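Local structure of GTP-binding protein (Thermus thermophilus, 2DBY) at residues A[1-14]-A[70-82]. The protein binds GDP, probably also binds and hydrolyses ATP, and probably associates with the 70S ribosome and its 50S subunit, as a YchF/OLA1-subfamily GTPase. Sequence-based numbering, arbitrary orientation.
Sequences MLAVGIVGLPNVGK and HVEFVDIAGLVKG. With GDP (guanosine-5'-diphosphate), chain B; FMT (formic acid), chain E.
The ammonium group of K14, the P-loop lysine, turns away from the GDP phosphates and forms a salt bridge with D75. K14 NZ lies 2.8 Å from D75 OD1 and meets it nearly along its C-O bond. The lysine chain leaves with CG anti to the backbone N (chi1 -167°), then bends at chi3 and chi4 toward the carboxylate. With an alanine here, D75 would probably lose its charge partner and its carboxylate would be freer to turn. The backbone N of K14 still donates to GDP O2B (2.9 Å). Amides of N11, V12 and G13 also grip the diphosphate, and the hydroxyls of S15 and T16 hydrogen-bond to GDP.

This is the Walker A strand-loop-helix of a P-loop GTPase. Strand 3-7 runs parallel to strand 70-75, and D75 ends the latter. V4 N hydrogen-bonds to E72 O, V74 N to V4 O (2.8 Å), I6 N to V74 O (2.7 Å) and I76 N to I6 O. A water joins L2 O to E72 N.

On one sheet face, V4 lies alongside F73, with V4 CB 3.6 Å from CD2 of the ring. I6 CD1 reaches the same ring carbon. On the other face, V74 CG2 packs on A3 CB. I76 CG1 sits 3.7 Å from G5 CA, where a side chain on G5 would clash. I76 CB also meets V7 CG1, and F93 of helix 91-98 touches both residues.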
HETATM    1  N   MSE A   1       7.493   7.514  -3.908  1.00 31.06           N
HETATM    2  CA  MSE A   1       7.678   6.613  -2.729  1.00 27.77           C
HETATM    3  C   MSE A   1       6.626   5.505  -2.745  1.00 28.39           C
HETATM    4  O   MSE A   1       5.423   5.773  -2.923  1.00 21.00           O
HETATM    5  CB  MSE A   1       7.525   7.401  -1.418  1.00 36.18           C
HETATM    6  CG  MSE A   1       8.817   7.713  -0.659  1.00 37.26           C
HETATM    7 SE   MSE A   1       8.390   8.382   1.130  1.00 51.26          SE
HETATM    8  CE  MSE A   1       7.429   9.979   0.574  1.00 38.97           C
ATOM      9  N   LEU A   2       7.079   4.265  -2.555  1.00 21.63           N
ATOM     10  CA  LEU A   2       6.172   3.118  -2.500  1.00 22.26           C
ATOM     11  C   LEU A   2       5.623   3.181  -1.071  1.00 21.30           C
ATOM     12  O   LEU A   2       6.008   2.393  -0.198  1.00 20.76           O
ATOM     13  CB  LEU A   2       6.952   1.815  -2.686  1.00 20.05           C
ATOM     14  CG  LEU A   2       6.022   0.626  -2.894  1.00 31.38           C
ATOM     15  CD1 LEU A   2       5.153   0.870  -4.131  1.00 31.04           C
ATOM     16  CD2 LEU A   2       6.839  -0.631  -3.035  1.00 31.71           C
ATOM     17  N   ALA A   3       4.722   4.128  -0.830  1.00 16.03           N
ATOM     18  CA  ALA A   3       4.205   4.324   0.503  1.00 12.15           C
ATOM     19  C   ALA A   3       2.778   4.854   0.474  1.00 13.38           C
ATOM     20  O   ALA A   3       2.301   5.347  -0.555  1.00 13.61           O
ATOM     21  CB  ALA A   3       5.097   5.322   1.265  1.00 15.06           C
ATOM     22  N   VAL A   4       2.127   4.773   1.627  1.00 11.00           N
ATOM     23  CA  VAL A   4       0.749   5.243   1.784  1.00 12.54           C
ATOM     24  C   VAL A   4       0.825   6.550   2.581  1.00 13.74           C
ATOM     25  O   VAL A   4       1.405   6.589   3.673  1.00 12.90           O
ATOM     26  CB  VAL A   4      -0.101   4.246   2.580  1.00 11.72           C
ATOM     27  CG1 VAL A   4      -1.531   4.799   2.780  1.00 12.82           C
ATOM     28  CG2 VAL A   4      -0.122   2.890   1.856  1.00 12.73           C
ATOM     29  N   GLY A   5       0.246   7.609   2.033  1.00 10.05           N
ATOM     30  CA  GLY A   5       0.257   8.894   2.721  1.00  8.72           C
ATOM     31  C   GLY A   5      -1.012   9.023   3.557  1.00 13.71           C
ATOM     32  O   GLY A   5      -2.113   8.910   3.015  1.00 14.24           O
ATOM     33  N   ILE A   6      -0.862   9.232   4.868  1.00 10.37           N
ATOM     34  CA  ILE A   6      -2.003   9.373   5.766  1.00 11.91           C
ATOM     35  C   ILE A   6      -2.366  10.840   5.905  1.00 14.41           C
ATOM     36  O   ILE A   6      -1.526  11.665   6.305  1.00 11.49           O
ATOM     37  CB  ILE A   6      -1.701   8.790   7.176  1.00 13.82           C
ATOM     38  CG1 ILE A   6      -1.306   7.310   7.025  1.00 14.84           C
ATOM     39  CG2 ILE A   6      -2.959   8.943   8.089  1.00 13.19           C
ATOM     40  CD1 ILE A   6      -1.181   6.563   8.330  1.00 18.09           C
ATOM     41  N   VAL A   7      -3.618  11.174   5.575  1.00 11.25           N
ATOM     42  CA  VAL A   7      -4.053  12.560   5.663  1.00 13.07           C
ATOM     43  C   VAL A   7      -5.224  12.701   6.602  1.00 12.68           C
ATOM     44  O   VAL A   7      -5.915  11.725   6.899  1.00 11.86           O
ATOM     45  CB  VAL A   7      -4.452  13.133   4.273  1.00 19.48           C
ATOM     46  CG1 VAL A   7      -3.334  12.899   3.281  1.00 14.61           C
ATOM     47  CG2 VAL A   7      -5.710  12.514   3.788  1.00 18.13           C
ATOM     48  N   GLY A   8      -5.432  13.913   7.104  1.00 11.14           N
ATOM     49  CA  GLY A   8      -6.563  14.109   7.993  1.00 18.34           C
ATOM     50  C   GLY A   8      -6.763  15.579   8.295  1.00 21.43           C
ATOM     51  O   GLY A   8      -5.785  16.320   8.404  1.00 21.11           O
ATOM     52  N   LEU A   9      -8.011  16.012   8.404  1.00 15.87           N
ATOM     53  CA  LEU A   9      -8.244  17.405   8.751  1.00 17.44           C
ATOM     54  C   LEU A   9      -8.079  17.427  10.277  1.00 22.03           C
ATOM     55  O   LEU A   9      -7.822  16.394  10.894  1.00 20.36           O
ATOM     56  CB  LEU A   9      -9.644  17.834   8.304  1.00 16.62           C
ATOM     57  CG  LEU A   9      -9.876  17.775   6.781  1.00 26.08           C
ATOM     58  CD1 LEU A   9     -11.171  18.493   6.421  1.00 25.93           C
ATOM     59  CD2 LEU A   9      -8.697  18.390   6.047  1.00 28.43           C
ATOM     60  N   PRO A  10      -8.195  18.600  10.912  1.00 20.62           N
ATOM     61  CA  PRO A  10      -8.037  18.656  12.369  1.00 16.54           C
ATOM     62  C   PRO A  10      -8.925  17.808  13.265  1.00 15.54           C
ATOM     63  O   PRO A  10     -10.127  17.616  13.025  1.00 18.84           O
ATOM     64  CB  PRO A  10      -8.208  20.148  12.672  1.00 20.30           C
ATOM     65  CG  PRO A  10      -7.570  20.779  11.464  1.00 22.82           C
ATOM     66  CD  PRO A  10      -8.138  19.952  10.319  1.00 22.52           C
ATOM     67  N   ASN A  11      -8.304  17.309  14.324  1.00 20.07           N
ATOM     68  CA  ASN A  11      -8.989  16.521  15.338  1.00 20.51           C
ATOM     69  C   ASN A  11      -9.811  15.316  14.877  1.00 22.34           C
ATOM     70  O   ASN A  11     -11.001  15.218  15.181  1.00 23.06           O
ATOM     71  CB  ASN A  11      -9.861  17.474  16.175  1.00 28.28           C
ATOM     72  CG  ASN A  11      -9.063  18.672  16.687  1.00 36.27           C
ATOM     73  OD1 ASN A  11      -9.285  19.815  16.269  1.00 43.44           O
ATOM     74  ND2 ASN A  11      -8.110  18.409  17.578  1.00 40.15           N
ATOM     75  N   VAL A  12      -9.182  14.404  14.142  1.00 14.86           N
ATOM     76  CA  VAL A  12      -9.873  13.198  13.693  1.00 13.54           C
ATOM     77  C   VAL A  12      -9.182  11.949  14.260  1.00 16.15           C
ATOM     78  O   VAL A  12      -9.606  10.819  13.995  1.00 14.88           O
ATOM     79  CB  VAL A  12      -9.921  13.115  12.155  1.00 13.49           C
ATOM     80  CG1 VAL A  12     -10.595  14.389  11.605  1.00 14.27           C
ATOM     81  CG2 VAL A  12      -8.512  13.003  11.561  1.00 13.54           C
ATOM     82  N   GLY A  13      -8.128  12.172  15.049  1.00 16.38           N
ATOM     83  CA  GLY A  13      -7.391  11.065  15.643  1.00 15.67           C
ATOM     84  C   GLY A  13      -6.133  10.703  14.897  1.00 12.21           C
ATOM     85  O   GLY A  13      -5.504   9.676  15.183  1.00 16.96           O
ATOM     86  N   LYS A  14      -5.733  11.526  13.933  1.00 14.78           N
ATOM     87  CA  LYS A  14      -4.527  11.195  13.173  1.00 15.57           C
ATOM     88  C   LYS A  14      -3.228  11.162  14.008  1.00 18.63           C
ATOM     89  O   LYS A  14      -2.419  10.251  13.845  1.00 15.93           O
ATOM     90  CB  LYS A  14      -4.342  12.156  11.980  1.00 14.11           C
ATOM     91  CG  LYS A  14      -3.303  11.686  10.981  1.00 18.56           C
ATOM     92  CD  LYS A  14      -3.232  12.574   9.743  1.00 24.63           C
ATOM     93  CE  LYS A  14      -2.672  13.927  10.088  1.00 36.18           C
ATOM     94  NZ  LYS A  14      -1.825  14.428   8.979  1.00 45.17           N
ATOM     95  N   HIS A  70       7.272  -5.257   5.256  1.00 13.73           N
ATOM     96  CA  HIS A  70       6.554  -4.171   5.906  1.00 13.69           C
ATOM     97  C   HIS A  70       5.875  -3.271   4.875  1.00 11.85           C
ATOM     98  O   HIS A  70       6.061  -3.447   3.664  1.00 15.54           O
ATOM     99  CB  HIS A  70       7.562  -3.336   6.707  1.00 15.16           C
ATOM    100  CG  HIS A  70       8.723  -2.844   5.889  1.00 19.15           C
ATOM    101  ND1 HIS A  70      10.036  -3.062   6.247  1.00 22.53           N
ATOM    102  CD2 HIS A  70       8.763  -2.147   4.729  1.00 23.45           C
ATOM    103  CE1 HIS A  70      10.836  -2.522   5.341  1.00 21.24           C
ATOM    104  NE2 HIS A  70      10.088  -1.961   4.408  1.00 26.74           N
ATOM    105  N   VAL A  71       5.083  -2.317   5.376  1.00 12.84           N
ATOM    106  CA  VAL A  71       4.386  -1.342   4.538  1.00 14.08           C
ATOM    107  C   VAL A  71       4.734   0.037   5.100  1.00 12.13           C
ATOM    108  O   VAL A  71       4.600   0.269   6.306  1.00 13.10           O
ATOM    109  CB  VAL A  71       2.858  -1.524   4.597  1.00 14.72           C
ATOM    110  CG1 VAL A  71       2.173  -0.442   3.720  1.00 15.73           C
ATOM    111  CG2 VAL A  71       2.483  -2.904   4.114  1.00 20.06           C
ATOM    112  N   GLU A  72       5.165   0.938   4.224  1.00 10.65           N
ATOM    113  CA  GLU A  72       5.571   2.289   4.631  1.00 11.89           C
ATOM    114  C   GLU A  72       4.410   3.291   4.603  1.00 11.95           C
ATOM    115  O   GLU A  72       3.632   3.310   3.659  1.00 12.39           O
ATOM    116  CB  GLU A  72       6.687   2.757   3.697  1.00 13.36           C
ATOM    117  CG  GLU A  72       7.288   4.122   4.016  1.00 14.11           C
ATOM    118  CD  GLU A  72       8.523   4.392   3.175  1.00 24.52           C
ATOM    119  OE1 GLU A  72       9.563   3.764   3.424  1.00 31.33           O
ATOM    120  OE2 GLU A  72       8.452   5.222   2.260  1.00 26.83           O
ATOM    121  N   PHE A  73       4.328   4.121   5.648  1.00 10.46           N
ATOM    122  CA  PHE A  73       3.277   5.121   5.789  1.00 13.27           C
ATOM    123  C   PHE A  73       3.926   6.473   6.029  1.00 16.26           C
ATOM    124  O   PHE A  73       4.924   6.555   6.757  1.00 18.35           O
ATOM    125  CB  PHE A  73       2.378   4.786   6.985  1.00 13.65           C
ATOM    126  CG  PHE A  73       1.454   3.629   6.738  1.00 13.92           C
ATOM    127  CD1 PHE A  73       1.825   2.330   7.091  1.00 15.06           C
ATOM    128  CD2 PHE A  73       0.228   3.834   6.110  1.00 11.39           C
ATOM    129  CE1 PHE A  73       0.981   1.247   6.815  1.00 13.15           C
ATOM    130  CE2 PHE A  73      -0.624   2.763   5.829  1.00  9.79           C
ATOM    131  CZ  PHE A  73      -0.251   1.468   6.178  1.00 11.80           C
ATOM    132  N   VAL A  74       3.353   7.519   5.439  1.00 11.94           N
ATOM    133  CA  VAL A  74       3.881   8.863   5.607  1.00 13.51           C
ATOM    134  C   VAL A  74       2.823   9.761   6.238  1.00 15.06           C
ATOM    135  O   VAL A  74       1.659   9.739   5.810  1.00 13.06           O
ATOM    136  CB  VAL A  74       4.249   9.451   4.241  1.00 13.24           C
ATOM    137  CG1 VAL A  74       4.821  10.867   4.410  1.00 17.50           C
ATOM    138  CG2 VAL A  74       5.223   8.534   3.536  1.00 17.22           C
ATOM    139  N   ASP A  75       3.197  10.536   7.257  1.00 12.56           N
ATOM    140  CA  ASP A  75       2.249  11.452   7.869  1.00 15.72           C
ATOM    141  C   ASP A  75       2.315  12.652   6.944  1.00 18.48           C
ATOM    142  O   ASP A  75       3.304  13.399   6.984  1.00 16.09           O
ATOM    143  CB  ASP A  75       2.702  11.890   9.270  1.00 15.38           C
ATOM    144  CG  ASP A  75       1.710  12.846   9.940  1.00 31.05           C
ATOM    145  OD1 ASP A  75       0.732  13.270   9.284  1.00 26.16           O
ATOM    146  OD2 ASP A  75       1.910  13.176  11.135  1.00 25.84           O
ATOM    147  N   ILE A  76       1.263  12.842   6.142  1.00 15.22           N
ATOM    148  CA  ILE A  76       1.248  13.934   5.176  1.00 19.18           C
ATOM    149  C   ILE A  76       1.007  15.214   5.906  1.00 22.18           C
ATOM    150  O   ILE A  76      -0.025  15.412   6.556  1.00 30.62           O
ATOM    151  CB  ILE A  76       0.172  13.760   4.113  1.00 17.32           C
ATOM    152  CG1 ILE A  76       0.485  12.532   3.238  1.00 18.76           C
ATOM    153  CG2 ILE A  76       0.089  15.047   3.261  1.00 22.82           C
ATOM    154  CD1 ILE A  76       1.688  12.675   2.332  1.00 17.77           C
ATOM    155  N   ALA A  77       1.977  16.089   5.748  1.00 31.99           N
ATOM    156  CA  ALA A  77       1.984  17.363   6.407  1.00 33.95           C
ATOM    157  C   ALA A  77       1.536  18.506   5.517  1.00 32.31           C
ATOM    158  O   ALA A  77       1.908  18.564   4.337  1.00 27.22           O
ATOM    159  CB  ALA A  77       3.363  17.616   6.896  1.00 30.47           C
ATOM    160  N   GLY A  78       0.721  19.392   6.096  1.00 33.32           N
ATOM    161  CA  GLY A  78       0.271  20.565   5.375  1.00 24.76           C
ATOM    162  C   GLY A  78      -1.160  21.023   5.512  1.00 21.86           C
ATOM    163  O   GLY A  78      -2.099  20.223   5.664  1.00 24.97           O
ATOM    164  N   LEU A  79      -1.332  22.338   5.465  1.00 16.63           N
ATOM    165  CA  LEU A  79      -2.667  22.930   5.518  1.00 14.71           C
ATOM    166  C   LEU A  79      -3.277  22.454   4.186  1.00 17.11           C
ATOM    167  O   LEU A  79      -2.584  22.459   3.154  1.00 16.15           O
ATOM    168  CB  LEU A  79      -2.568  24.470   5.569  1.00 19.32           C
ATOM    169  CG  LEU A  79      -3.844  25.334   5.384  1.00 21.52           C
ATOM    170  CD1 LEU A  79      -3.744  26.641   6.201  1.00 23.44           C
ATOM    171  CD2 LEU A  79      -4.052  25.656   3.885  1.00 20.66           C
ATOM    172  N   VAL A  80      -4.543  22.036   4.208  1.00 16.87           N
ATOM    173  CA  VAL A  80      -5.192  21.507   3.001  1.00 12.52           C
ATOM    174  C   VAL A  80      -5.918  22.526   2.102  1.00 12.78           C
ATOM    175  O   VAL A  80      -5.589  22.660   0.907  1.00 14.94           O
ATOM    176  CB  VAL A  80      -6.223  20.402   3.366  1.00 17.08           C
ATOM    177  CG1 VAL A  80      -6.840  19.813   2.098  1.00 16.36           C
ATOM    178  CG2 VAL A  80      -5.541  19.293   4.168  1.00 20.78           C
ATOM    179  N   LYS A  81      -6.896  23.232   2.665  1.00 15.78           N
ATOM    180  CA  LYS A  81      -7.679  24.153   1.871  1.00 18.58           C
ATOM    181  C   LYS A  81      -7.087  25.516   1.669  1.00 20.81           C
ATOM    182  O   LYS A  81      -7.087  26.338   2.585  1.00 22.85           O
ATOM    183  CB  LYS A  81      -9.093  24.318   2.441  1.00 23.39           C
ATOM    184  CG  LYS A  81     -10.008  25.081   1.484  1.00 23.06           C
ATOM    185  CD  LYS A  81     -11.402  25.285   2.036  1.00 29.49           C
ATOM    186  CE  LYS A  81     -12.191  26.218   1.094  1.00 35.44           C
ATOM    187  NZ  LYS A  81     -13.374  26.857   1.739  1.00 41.70           N
ATOM    188  N   GLY A  82      -6.656  25.773   0.436  1.00 16.83           N
ATOM    189  CA  GLY A  82      -6.064  27.059   0.119  1.00 16.08           C
ATOM    190  C   GLY A  82      -7.064  28.059  -0.458  1.00 18.60           C
ATOM    191  O   GLY A  82      -8.238  27.756  -0.684  1.00 15.12           O
TER
HETATM  192  PB  GDP B 501      -5.597  14.993  15.033  0.62 27.51           P
HETATM  193  O1B GDP B 501      -5.962  16.460  15.210  0.62 26.09           O
HETATM  194  O2B GDP B 501      -6.277  14.369  13.698  0.62 12.57           O
HETATM  195  O3B GDP B 501      -4.168  14.570  15.364  0.62 23.11           O
HETATM  196  O3A GDP B 501      -6.470  14.277  16.221  0.62 27.76           O
HETATM  197  PA  GDP B 501      -5.984  13.658  17.630  0.62 36.75           P
HETATM  198  O1A GDP B 501      -5.028  12.569  17.399  0.62 19.44           O
HETATM  199  O2A GDP B 501      -5.301  14.804  18.530  0.62 33.40           O
HETATM  200  O5' GDP B 501      -7.278  13.061  18.391  0.62 40.67           O
HETATM  201  C5' GDP B 501      -8.195  14.123  18.678  0.62 49.07           C
HETATM  202  C4' GDP B 501      -9.018  13.744  19.936  0.62 51.81           C
HETATM  203  O4' GDP B 501      -9.799  12.499  19.743  0.62 53.64           O
HETATM  204  C3' GDP B 501      -8.185  13.456  21.177  0.62 52.74           C
HETATM  205  O3' GDP B 501      -8.396  13.961  22.495  0.62 57.49           O
HETATM  206  C2' GDP B 501      -7.915  11.934  21.055  0.62 54.44           C
HETATM  207  O2' GDP B 501      -7.713  11.442  22.401  0.62 57.11           O
HETATM  208  C1' GDP B 501      -9.310  11.452  20.686  0.62 52.49           C
HETATM  209  N9  GDP B 501      -9.311  10.148  19.961  0.62 47.77           N
HETATM  210  C8  GDP B 501      -8.545   9.810  18.861  0.62 44.91           C
HETATM  211  N7  GDP B 501      -8.809   8.591  18.476  0.62 36.19           N
HETATM  212  C5  GDP B 501      -9.756   8.063  19.296  0.62 41.36           C
HETATM  213  C6  GDP B 501     -10.435   6.799  19.366  0.62 38.65           C
HETATM  214  O6  GDP B 501     -10.182   5.929  18.565  0.62 21.73           O
HETATM  215  N1  GDP B 501     -11.375   6.595  20.358  0.62 38.06           N
HETATM  216  C2  GDP B 501     -11.658   7.596  21.269  0.62 44.46           C
HETATM  217  N2  GDP B 501     -12.596   7.371  22.243  0.62 45.35           N
HETATM  218  N3  GDP B 501     -11.034   8.781  21.216  0.62 46.55           N
HETATM  219  C4  GDP B 501     -10.090   9.053  20.261  0.62 44.82           C
HETATM  220  C   FMT E 403      10.000  -5.236   8.970  1.00 18.94           C
HETATM  221  O1  FMT E 403      10.859  -4.598   8.411  1.00 21.02           O
HETATM  222  O2  FMT E 403      10.244  -5.772  10.165  1.00 19.29           O
HETATM  223  O   HOH W   1       5.548   0.242   1.468  1.00 22.87           O